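Cellulase (Bacillus sp. BG-CS10, PDB 5E09) probably hydrolyses internal beta-1,4-glucosidic bonds of cellulose, pairing a family 5 glycoside hydrolase barrel with carbohydrate-binding modules in a salt-adapted enzyme. Local coordinates at residues I10-N22 with F260-F272. Numbering follows the deposited sequence.
Sequences IQSYVADMQPGWN and FTANGIPVVLGEF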
loop_
_atom_site.group_PDB
_atom_site.type_symbol
_atom_site.label_atom_id
_atom_site.label_comp_id
_atom_site.label_asym_id
_atom_site.label_seq_id
_atom_site.Cartn_x
_atom_site.Cartn_y
_atom_site.Cartn_z
ATOM N N ILE A 10 -7.679 18.139 20.400
ATOM C CA ILE A 10 -7.654 16.827 19.769
ATOM C C ILE A 10 -7.133 16.933 18.329
ATOM O O ILE A 10 -6.469 16.019 17.831
ATOM C CB ILE A 10 -9.047 16.150 19.804
ATOM C CG1 ILE A 10 -8.924 14.661 19.475
ATOM C CG2 ILE A 10 -10.053 16.866 18.897
ATOM C CD1 ILE A 10 -8.063 13.892 20.458
ATOM N N GLN A 11 -7.402 18.062 17.679
ATOM C CA GLN A 11 -6.892 18.308 16.337
ATOM C C GLN A 11 -5.371 18.474 16.346
ATOM O O GLN A 11 -4.681 18.056 15.406
ATOM C CB GLN A 11 -7.545 19.549 15.727
ATOM C CG GLN A 11 -8.991 19.377 15.301
ATOM C CD GLN A 11 -9.557 20.630 14.643
ATOM O OE1 GLN A 11 -9.489 21.728 15.203
ATOM N NE2 GLN A 11 -10.116 20.470 13.445
ATOM N N SER A 12 -4.855 19.090 17.407
ATOM C CA SER A 12 -3.418 19.292 17.559
ATOM C C SER A 12 -2.739 17.988 17.952
ATOM O O SER A 12 -1.635 17.684 17.504
ATOM C CB SER A 12 -3.131 20.375 18.602
ATOM O OG SER A 12 -3.601 21.633 18.155
ATOM N N TYR A 13 -3.412 17.242 18.818
ATOM C CA TYR A 13 -3.031 15.884 19.164
ATOM C C TYR A 13 -2.824 15.061 17.891
ATOM O O TYR A 13 -1.757 14.481 17.691
ATOM C CB TYR A 13 -4.108 15.263 20.058
ATOM C CG TYR A 13 -3.852 13.848 20.536
ATOM C CD1 TYR A 13 -4.211 12.755 19.753
ATOM C CD2 TYR A 13 -3.294 13.601 21.785
ATOM C CE1 TYR A 13 -4.003 11.463 20.185
ATOM C CE2 TYR A 13 -3.078 12.305 22.227
ATOM C CZ TYR A 13 -3.436 11.236 21.418
ATOM O OH TYR A 13 -3.242 9.931 21.832
ATOM N N VAL A 14 -3.832 15.044 17.019
ATOM C CA VAL A 14 -3.763 14.241 15.799
ATOM C C VAL A 14 -2.725 14.780 14.809
ATOM O O VAL A 14 -2.018 14.001 14.166
ATOM C CB VAL A 14 -5.146 14.143 15.109
ATOM C CG1 VAL A 14 -5.016 13.621 13.677
ATOM C CG2 VAL A 14 -6.072 13.249 15.921
ATOM N N ALA A 15 -2.625 16.103 14.694
ATOM C CA ALA A 15 -1.617 16.701 13.822
ATOM C C ALA A 15 -0.209 16.324 14.286
ATOM O O ALA A 15 0.691 16.142 13.468
ATOM C CB ALA A 15 -1.774 18.213 13.771
ATOM N N ASP A 16 -0.038 16.134 15.574
ATOM C CA ASP A 16 1.227 15.777 16.151
ATOM C C ASP A 16 1.640 14.335 15.890
ATOM O O ASP A 16 2.718 13.937 16.236
ATOM C CB ASP A 16 1.232 16.096 17.626
ATOM C CG ASP A 16 2.605 16.261 18.173
ATOM O OD1 ASP A 16 3.463 16.785 17.463
ATOM O OD2 ASP A 16 2.840 15.880 19.323
HETATM N N MSE A 17 0.762 13.541 15.322
HETATM C CA MSE A 17 1.079 12.179 15.010
HETATM C C MSE A 17 1.681 12.005 13.642
HETATM O O MSE A 17 2.176 10.935 13.416
HETATM C CB MSE A 17 -0.178 11.334 15.056
HETATM C CG MSE A 17 -0.847 11.162 16.395
HETATM SE SE MSE A 17 -2.619 10.343 16.156
HETATM C CE MSE A 17 -2.047 8.504 15.931
ATOM N N GLN A 18 1.643 12.999 12.764
ATOM C CA GLN A 18 2.139 12.923 11.400
ATOM C C GLN A 18 3.664 12.796 11.373
ATOM O O GLN A 18 4.360 13.622 11.955
ATOM C CB GLN A 18 1.683 14.169 10.633
ATOM C CG GLN A 18 1.810 14.097 9.125
ATOM C CD GLN A 18 0.759 13.212 8.483
ATOM O OE1 GLN A 18 0.600 12.039 8.844
ATOM N NE2 GLN A 18 0.025 13.773 7.528
ATOM N N PRO A 19 4.197 11.754 10.710
ATOM C CA PRO A 19 3.522 10.609 10.089
ATOM C C PRO A 19 3.562 9.361 10.969
ATOM O O PRO A 19 4.285 9.333 11.965
ATOM C CB PRO A 19 4.335 10.388 8.821
ATOM C CG PRO A 19 5.741 10.705 9.266
ATOM C CD PRO A 19 5.613 11.819 10.302
ATOM N N GLY A 20 2.812 8.334 10.584
ATOM C CA GLY A 20 2.713 7.128 11.385
ATOM C C GLY A 20 3.060 5.864 10.627
ATOM O O GLY A 20 3.075 5.838 9.395
ATOM N N TRP A 21 3.331 4.803 11.376
ATOM C CA TRP A 21 3.801 3.556 10.799
ATOM C C TRP A 21 3.088 2.365 11.437
ATOM O O TRP A 21 2.930 2.315 12.657
ATOM C CB TRP A 21 5.316 3.453 10.990
ATOM C CG TRP A 21 5.964 2.235 10.392
ATOM C CD1 TRP A 21 6.370 2.075 9.099
ATOM C CD2 TRP A 21 6.317 1.024 11.074
ATOM N NE1 TRP A 21 6.936 0.835 8.930
ATOM C CE2 TRP A 21 6.919 0.167 10.134
ATOM C CE3 TRP A 21 6.182 0.577 12.391
ATOM C CZ2 TRP A 21 7.382 -1.103 10.457
ATOM C CZ3 TRP A 21 6.638 -0.689 12.713
ATOM C CH2 TRP A 21 7.229 -1.513 11.752
ATOM N N ASN A 22 2.654 1.415 10.612
ATOM C CA ASN A 22 1.979 0.214 11.101
ATOM C C ASN A 22 2.935 -0.937 11.347
ATOM O O ASN A 22 3.689 -1.320 10.454
ATOM C CB ASN A 22 0.906 -0.253 10.113
ATOM C CG ASN A 22 -0.406 0.474 10.284
ATOM O OD1 ASN A 22 -1.246 0.076 11.086
ATOM N ND2 ASN A 22 -0.595 1.537 9.521
ATOM N N PHE A 260 -15.629 15.417 8.122
ATOM C CA PHE A 260 -15.018 15.404 9.450
ATOM C C PHE A 260 -14.088 16.586 9.741
ATOM O O PHE A 260 -14.345 17.375 10.655
ATOM C CB PHE A 260 -14.245 14.107 9.655
ATOM C CG PHE A 260 -15.105 12.881 9.664
ATOM C CD1 PHE A 260 -15.953 12.621 10.729
ATOM C CD2 PHE A 260 -15.053 11.976 8.619
ATOM C CE1 PHE A 260 -16.743 11.488 10.744
ATOM C CE2 PHE A 260 -15.842 10.835 8.631
ATOM C CZ PHE A 260 -16.686 10.596 9.694
ATOM N N THR A 261 -13.000 16.689 8.983
ATOM C CA THR A 261 -11.977 17.704 9.236
ATOM C C THR A 261 -12.537 19.134 9.196
ATOM O O THR A 261 -12.147 19.978 9.998
ATOM C CB THR A 261 -10.815 17.579 8.225
ATOM O OG1 THR A 261 -10.153 16.320 8.412
ATOM C CG2 THR A 261 -9.803 18.699 8.412
ATOM N N ALA A 262 -13.454 19.393 8.268
ATOM C CA ALA A 262 -14.081 20.707 8.146
ATOM C C ALA A 262 -14.833 21.075 9.425
ATOM O O ALA A 262 -14.833 22.232 9.849
ATOM C CB ALA A 262 -15.016 20.740 6.954
ATOM N N ASN A 263 -15.474 20.085 10.036
ATOM C CA ASN A 263 -16.031 20.248 11.372
ATOM C C ASN A 263 -14.934 19.915 12.377
ATOM O O ASN A 263 -13.777 19.740 12.005
ATOM C CB ASN A 263 -17.167 19.254 11.607
ATOM C CG ASN A 263 -18.262 19.371 10.562
ATOM O OD1 ASN A 263 -18.815 20.449 10.344
ATOM N ND2 ASN A 263 -18.569 18.263 9.896
ATOM N N GLY A 264 -15.261 19.814 13.650
ATOM C CA GLY A 264 -14.231 19.560 14.638
ATOM C C GLY A 264 -13.537 18.221 14.693
ATOM O O GLY A 264 -12.695 17.996 15.561
ATOM N N ILE A 265 -13.902 17.312 13.795
ATOM C CA ILE A 265 -13.322 15.971 13.877
ATOM C C ILE A 265 -12.081 15.652 13.045
ATOM O O ILE A 265 -12.116 15.680 11.814
ATOM C CB ILE A 265 -14.439 14.973 13.499
ATOM C CG1 ILE A 265 -15.747 15.368 14.192
ATOM C CG2 ILE A 265 -14.027 13.548 13.844
ATOM C CD1 ILE A 265 -16.904 14.456 13.889
ATOM N N PRO A 266 -10.978 15.322 13.726
ATOM C CA PRO A 266 -9.716 14.991 13.064
ATOM C C PRO A 266 -9.739 13.577 12.487
ATOM O O PRO A 266 -10.380 12.689 13.053
ATOM C CB PRO A 266 -8.696 15.109 14.192
ATOM C CG PRO A 266 -9.466 14.725 15.409
ATOM C CD PRO A 266 -10.870 15.236 15.194
ATOM N N VAL A 267 -9.043 13.380 11.372
ATOM C CA VAL A 267 -9.046 12.103 10.681
ATOM C C VAL A 267 -7.664 11.449 10.684
ATOM O O VAL A 267 -6.646 12.110 10.465
ATOM C CB VAL A 267 -9.531 12.266 9.225
ATOM C CG1 VAL A 267 -9.507 10.927 8.486
ATOM C CG2 VAL A 267 -10.924 12.876 9.198
ATOM N N VAL A 268 -7.644 10.149 10.967
ATOM C CA VAL A 268 -6.462 9.327 10.779
ATOM C C VAL A 268 -6.686 8.310 9.654
ATOM O O VAL A 268 -7.587 7.456 9.714
ATOM C CB VAL A 268 -6.063 8.580 12.066
ATOM C CG1 VAL A 268 -4.933 7.599 11.774
ATOM C CG2 VAL A 268 -5.644 9.566 13.157
ATOM N N LEU A 269 -5.875 8.438 8.611
ATOM C CA LEU A 269 -5.763 7.414 7.590
ATOM C C LEU A 269 -4.955 6.266 8.193
ATOM O O LEU A 269 -3.743 6.194 8.022
ATOM C CB LEU A 269 -5.097 7.971 6.328
ATOM C CG LEU A 269 -5.030 7.039 5.120
ATOM C CD1 LEU A 269 -6.422 6.553 4.754
ATOM C CD2 LEU A 269 -4.396 7.753 3.943
ATOM N N GLY A 270 -5.630 5.384 8.918
ATOM C CA GLY A 270 -4.954 4.390 9.737
ATOM C C GLY A 270 -4.119 3.377 8.980
ATOM O O GLY A 270 -3.196 2.779 9.539
ATOM N N GLU A 271 -4.459 3.165 7.712
ATOM C CA GLU A 271 -3.660 2.340 6.819
ATOM C C GLU A 271 -3.678 2.931 5.427
ATOM O O GLU A 271 -4.732 3.347 4.934
ATOM C CB GLU A 271 -4.180 0.899 6.754
ATOM C CG GLU A 271 -4.162 0.141 8.060
ATOM C CD GLU A 271 -4.617 -1.291 7.894
ATOM O OE1 GLU A 271 -4.708 -1.744 6.732
ATOM O OE2 GLU A 271 -4.890 -1.958 8.918
ATOM N N PHE A 272 -2.515 2.975 4.788
ATOM C CA PHE A 272 -2.484 3.221 3.356
ATOM C C PHE A 272 -1.326 2.458 2.730
ATOM O O PHE A 272 -0.425 1.991 3.425
ATOM C CB PHE A 272 -2.409 4.723 3.044
ATOM C CG PHE A 272 -1.072 5.348 3.312
ATOM C CD1 PHE A 272 -0.736 5.785 4.585
ATOM C CD2 PHE A 272 -0.161 5.532 2.285
ATOM C CE1 PHE A 272 0.488 6.373 4.830
ATOM C CE2 PHE A 272 1.070 6.121 2.525
ATOM C CZ PHE A 272 1.395 6.542 3.799
#
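Thr261 and Asn263 turn their carbonyl oxygens toward the amide end of Gln11, but NE2 stays 4.0 Å from Thr261 O, too far for a hydrogen bond. Gly264, on the exposed turn after helix 243-261, brings its bare backbone alongside the same glutamine, whose CG lies 4.0 Å from Gly264 O. A long, flexible, polar side chain suits this outer margin.

Pro266 opens the buried part. Its compact ring sits against helix 9-15, crossing the side chains of Ile10 and Val14 at about a right angle. Pro266 CB is 3.7 Å from Val14 CG2, while Pro266 CG is 4.1 Å from Ile10 CG1. Val14 packs both branches here: CG2, beside its own backbone N, meets the proline, while CG1, anti to that N (chi1 166°), also nears the ring, lies by the carbonyl O of Val267 and reaches Val268 CG2 at 4.1 Å. Selenomethionine Met17 touches the same methyl with its SE at 4.3 Å, and Ile220 of strand 219-225 also packs on Val14 and Val268. These branched and flexible apolar groups suit a helix that lies before the first strand and probably covers the bottom of the eight-stranded TIM barrel.

Farther along the segment, Gly270 offers its carbonyl to Asn22 of the first barrel strand. Asn22 ND2 donates to Gly270 O at 2.9 Å and a nearly straight 170°, with the acceptor close to the amide plane. Asn22 OD1 accepts from Arg59, which also forms a salt bridge with Glu271, itself hydrogen-bonded to Tyr226.

The contact thus changes from apolar beneath the barrel to polar inside it, where a buried amide with both ends engaged has its rotation fixed.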